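CysQ, sulfite synthesis pathway protein (Bacteroides thetaiotaomicron VPI-5482, PDB 3B8B) probably removes the 3'-phosphate of adenosine 3',5'-bisphosphate to give AMP, as a magnesium-dependent phosphatase of the inositol monophosphatase superfamily. Local coordinates at residues M261-A266 with E270-N275. Residues are numbered along the deposited sequence; the frame is centred on the assembly and turned at random. Where two conformers were deposited one is given.
Sequences MEVYQA and EPLRYN
The Tyr264 ring meets Glu270 at its edge, where the carbonyl O of Glu270 lies near the ring plane, 4.2 Å from CD1; on one face sits CG of Glu262, towards the rim. Arg290 makes a cation-pi contact with this ring, and its backbone N hydrogen-bonds Tyr264 OH. The guanidinium of Arg273 has CD of Pro271 over one face, again off centre. The carboxylate of Glu262 lies against the same proline, OE1 3.6 Å from Pro271 CB and OE2 beside CG of Pro271. CG of Glu262 stands opposite the backbone N (chi1 -173°), and a bend at chi2 brings OE1 back to accept the N-H of Val263 through its anti lone pair. His253 NE2 also hydrogen-bonds OE1, while Arg257 makes a salt bridge to OE2, so this buried acid has three polar partners. With an alanine at Glu262, Arg257 would probably lose its carboxylate mate and the Pro271 ring its neighbour on that side.

Two backbone bonds form a single beta bridge centred on Tyr264 and Pro271: Leu272 N to Val263 O, 2.9 Å, and Gln265 N to Glu270 O, also 2.9 Å. The Gln265 side chain, extended beyond CG, adds a third, its NE2 reaching Pro271 O at 3.0 Å. That bond is nearly straight at the hydrogen (178°), yet the donor stands above the carbonyl plane; OE1 of the same amide takes Lys268 NZ. CG1 of Val263 packs on CD1 of Leu272 at 3.5 Å.

The bridge closes the short loop after strand 261-265, and the chain then departs roughly at right angles to that strand. Val263 and Leu272 both touch helix 246-258 and strand 280-288, the antiparallel neighbour of 261-265, with Leu272 about 9 Å, side chain to side chain, from Asp248, a predicted magnesium ligand.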
HETATM    1  N   MSE A 261       2.096  -1.123  14.436  1.00 19.37           N
HETATM    2  CA  MSE A 261       0.844  -0.419  14.246  1.00 19.01           C
HETATM    3  C   MSE A 261      -0.228  -1.451  13.875  1.00 19.22           C
HETATM    4  O   MSE A 261       0.036  -2.654  13.832  1.00 20.24           O
HETATM    5  CB  MSE A 261       0.951   0.661  13.143  1.00 19.38           C
HETATM    6  CG  MSE A 261       2.216   1.483  13.172  1.00 20.11           C
HETATM    7 SE   MSE A 261       2.455   2.528  14.809  0.80 26.47          SE
HETATM    8  CE  MSE A 261       4.394   2.947  14.548  1.00 21.18           C
ATOM      9  N   GLU A 262      -1.433  -0.974  13.605  1.00 19.78           N
ATOM     10  CA  GLU A 262      -2.530  -1.843  13.202  1.00 19.65           C
ATOM     11  C   GLU A 262      -3.534  -1.034  12.382  1.00 19.40           C
ATOM     12  O   GLU A 262      -3.583   0.197  12.493  1.00 20.26           O
ATOM     13  CB  GLU A 262      -3.173  -2.471  14.431  1.00 19.76           C
ATOM     14  CG  GLU A 262      -4.219  -3.536  14.196  1.00 21.71           C
ATOM     15  CD  GLU A 262      -3.733  -4.654  13.321  1.00 21.11           C
ATOM     16  OE1 GLU A 262      -3.838  -4.506  12.094  1.00 20.55           O
ATOM     17  OE2 GLU A 262      -3.308  -5.686  13.864  1.00 22.53           O
ATOM     18  N   VAL A 263      -4.277  -1.730  11.528  1.00 18.74           N
ATOM     19  CA  VAL A 263      -5.327  -1.109  10.722  1.00 18.31           C
ATOM     20  C   VAL A 263      -6.655  -1.726  11.212  1.00 18.31           C
ATOM     21  O   VAL A 263      -7.043  -2.844  10.820  1.00 18.04           O
ATOM     22  CB  VAL A 263      -5.143  -1.322   9.207  1.00 18.53           C
ATOM     23  CG1 VAL A 263      -6.238  -0.578   8.425  1.00 19.67           C
ATOM     24  CG2 VAL A 263      -3.745  -0.864   8.769  1.00 19.23           C
ATOM     25  N   TYR A 264      -7.322  -0.997  12.094  1.00 17.65           N
ATOM     26  CA  TYR A 264      -8.560  -1.462  12.731  1.00 18.64           C
ATOM     27  C   TYR A 264      -9.776  -1.137  11.879  1.00 18.89           C
ATOM     28  O   TYR A 264      -9.831  -0.069  11.229  1.00 19.50           O
ATOM     29  CB  TYR A 264      -8.738  -0.788  14.106  1.00 19.66           C
ATOM     30  CG  TYR A 264      -7.697  -1.213  15.103  1.00 18.47           C
ATOM     31  CD1 TYR A 264      -7.782  -2.453  15.727  1.00 21.01           C
ATOM     32  CD2 TYR A 264      -6.594  -0.405  15.393  1.00 20.11           C
ATOM     33  CE1 TYR A 264      -6.816  -2.865  16.617  1.00 22.49           C
ATOM     34  CE2 TYR A 264      -5.624  -0.818  16.290  1.00 19.82           C
ATOM     35  CZ  TYR A 264      -5.734  -2.024  16.894  1.00 21.65           C
ATOM     36  OH  TYR A 264      -4.783  -2.480  17.787  1.00 22.95           O
ATOM     37  N   GLN A 265     -10.770  -2.013  11.927  1.00 18.45           N
ATOM     38  CA  GLN A 265     -12.119  -1.649  11.513  1.00 18.93           C
ATOM     39  C   GLN A 265     -12.589  -0.558  12.479  1.00 19.11           C
ATOM     40  O   GLN A 265     -12.598  -0.746  13.696  1.00 19.85           O
ATOM     41  CB  GLN A 265     -13.038  -2.860  11.541  1.00 19.10           C
ATOM     42  CG  GLN A 265     -12.665  -3.949  10.541  1.00 19.35           C
ATOM     43  CD  GLN A 265     -13.598  -5.135  10.649  1.00 20.30           C
ATOM     44  OE1 GLN A 265     -14.838  -4.972  10.590  1.00 20.63           O
ATOM     45  NE2 GLN A 265     -13.038  -6.337  10.848  1.00 19.27           N
ATOM     46  N   ALA A 266     -12.952   0.587  11.939  1.00 19.50           N
ATOM     47  CA  ALA A 266     -13.345   1.722  12.784  1.00 20.82           C
ATOM     48  C   ALA A 266     -14.559   1.345  13.612  1.00 21.24           C
ATOM     49  O   ALA A 266     -15.555   0.831  13.090  1.00 21.54           O
ATOM     50  CB  ALA A 266     -13.605   2.966  11.946  1.00 21.84           C
ATOM     51  N   GLU A 270     -11.242  -5.322  15.990  1.00 22.29           N
ATOM     52  CA  GLU A 270     -10.743  -6.267  14.999  0.50 21.97           C
ATOM     53  C   GLU A 270     -10.070  -5.527  13.847  1.00 20.29           C
ATOM     54  O   GLU A 270     -10.571  -4.504  13.386  1.00 19.85           O
ATOM     55  CB  GLU A 270     -11.870  -7.144  14.439  0.50 21.99           C
ATOM     56  CG  GLU A 270     -12.407  -8.215  15.413  0.50 24.07           C
ATOM     57  CD  GLU A 270     -13.288  -7.656  16.516  0.50 28.15           C
ATOM     58  OE1 GLU A 270     -14.039  -6.684  16.278  0.50 29.06           O
ATOM     59  OE2 GLU A 270     -13.256  -8.222  17.635  0.50 31.52           O
ATOM     60  N   PRO A 271      -8.916  -6.039  13.390  1.00 19.74           N
ATOM     61  CA  PRO A 271      -8.341  -5.460  12.178  1.00 19.21           C
ATOM     62  C   PRO A 271      -9.200  -5.683  10.932  1.00 19.07           C
ATOM     63  O   PRO A 271     -10.085  -6.562  10.920  1.00 18.26           O
ATOM     64  CB  PRO A 271      -7.003  -6.186  12.021  1.00 20.37           C
ATOM     65  CG  PRO A 271      -6.748  -6.810  13.330  1.00 22.38           C
ATOM     66  CD  PRO A 271      -8.047  -7.093  13.950  1.00 21.13           C
ATOM     67  N   LEU A 272      -8.933  -4.897   9.884  1.00 18.93           N
ATOM     68  CA  LEU A 272      -9.516  -5.218   8.570  1.00 19.53           C
ATOM     69  C   LEU A 272      -9.191  -6.668   8.213  1.00 19.48           C
ATOM     70  O   LEU A 272      -8.088  -7.140   8.496  1.00 18.66           O
ATOM     71  CB  LEU A 272      -8.943  -4.334   7.494  1.00 19.16           C
ATOM     72  CG  LEU A 272      -9.323  -2.857   7.435  1.00 18.78           C
ATOM     73  CD1 LEU A 272      -8.558  -2.159   6.259  1.00 19.20           C
ATOM     74  CD2 LEU A 272     -10.814  -2.697   7.280  1.00 19.53           C
ATOM     75  N   ARG A 273     -10.155  -7.353   7.603  1.00 19.20           N
ATOM     76  CA  ARG A 273      -9.982  -8.744   7.151  1.00 20.69           C
ATOM     77  C   ARG A 273     -10.039  -8.789   5.638  1.00 20.54           C
ATOM     78  O   ARG A 273     -10.626  -7.918   5.005  1.00 20.26           O
ATOM     79  CB  ARG A 273     -11.090  -9.640   7.723  1.00 21.89           C
ATOM     80  CG  ARG A 273     -11.200  -9.639   9.233  1.00 25.85           C
ATOM     81  CD  ARG A 273      -9.843  -9.815   9.888  1.00 32.35           C
ATOM     82  NE  ARG A 273      -9.905 -10.076  11.328  1.00 33.53           N
ATOM     83  CZ  ARG A 273      -8.821 -10.336  12.065  1.00 37.07           C
ATOM     84  NH1 ARG A 273      -7.614 -10.373  11.500  1.00 34.69           N
ATOM     85  NH2 ARG A 273      -8.944 -10.581  13.373  1.00 37.87           N
ATOM     86  N   TYR A 274      -9.451  -9.835   5.057  1.00 19.50           N
ATOM     87  CA  TYR A 274      -9.251  -9.896   3.616  1.00 18.97           C
ATOM     88  C   TYR A 274      -9.781 -11.179   2.987  1.00 19.20           C
ATOM     89  O   TYR A 274     -10.137 -12.147   3.689  1.00 19.12           O
ATOM     90  CB  TYR A 274      -7.775  -9.679   3.273  1.00 18.56           C
ATOM     91  CG  TYR A 274      -7.306  -8.314   3.725  1.00 18.81           C
ATOM     92  CD1 TYR A 274      -6.865  -8.098   5.027  1.00 18.57           C
ATOM     93  CD2 TYR A 274      -7.387  -7.211   2.874  1.00 17.92           C
ATOM     94  CE1 TYR A 274      -6.485  -6.810   5.469  1.00 19.46           C
ATOM     95  CE2 TYR A 274      -7.013  -5.948   3.302  1.00 17.94           C
ATOM     96  CZ  TYR A 274      -6.577  -5.741   4.598  1.00 17.71           C
ATOM     97  OH  TYR A 274      -6.214  -4.451   4.987  1.00 18.60           O
ATOM     98  N   ASN A 275      -9.867 -11.136   1.657  1.00 19.45           N
ATOM     99  CA  ASN A 275     -10.469 -12.168   0.833  1.00 19.72           C
ATOM    100  C   ASN A 275     -11.926 -12.384   1.220  1.00 19.73           C
ATOM    101  O   ASN A 275     -12.439 -13.507   1.225  1.00 20.23           O
ATOM    102  CB  ASN A 275      -9.687 -13.479   0.880  1.00 19.90           C
ATOM    103  CG  ASN A 275     -10.024 -14.388  -0.307  1.00 20.61           C
ATOM    104  OD1 ASN A 275     -10.395 -13.897  -1.372  1.00 22.68           O
ATOM    105  ND2 ASN A 275      -9.852 -15.688  -0.136  1.00 20.10           N
TER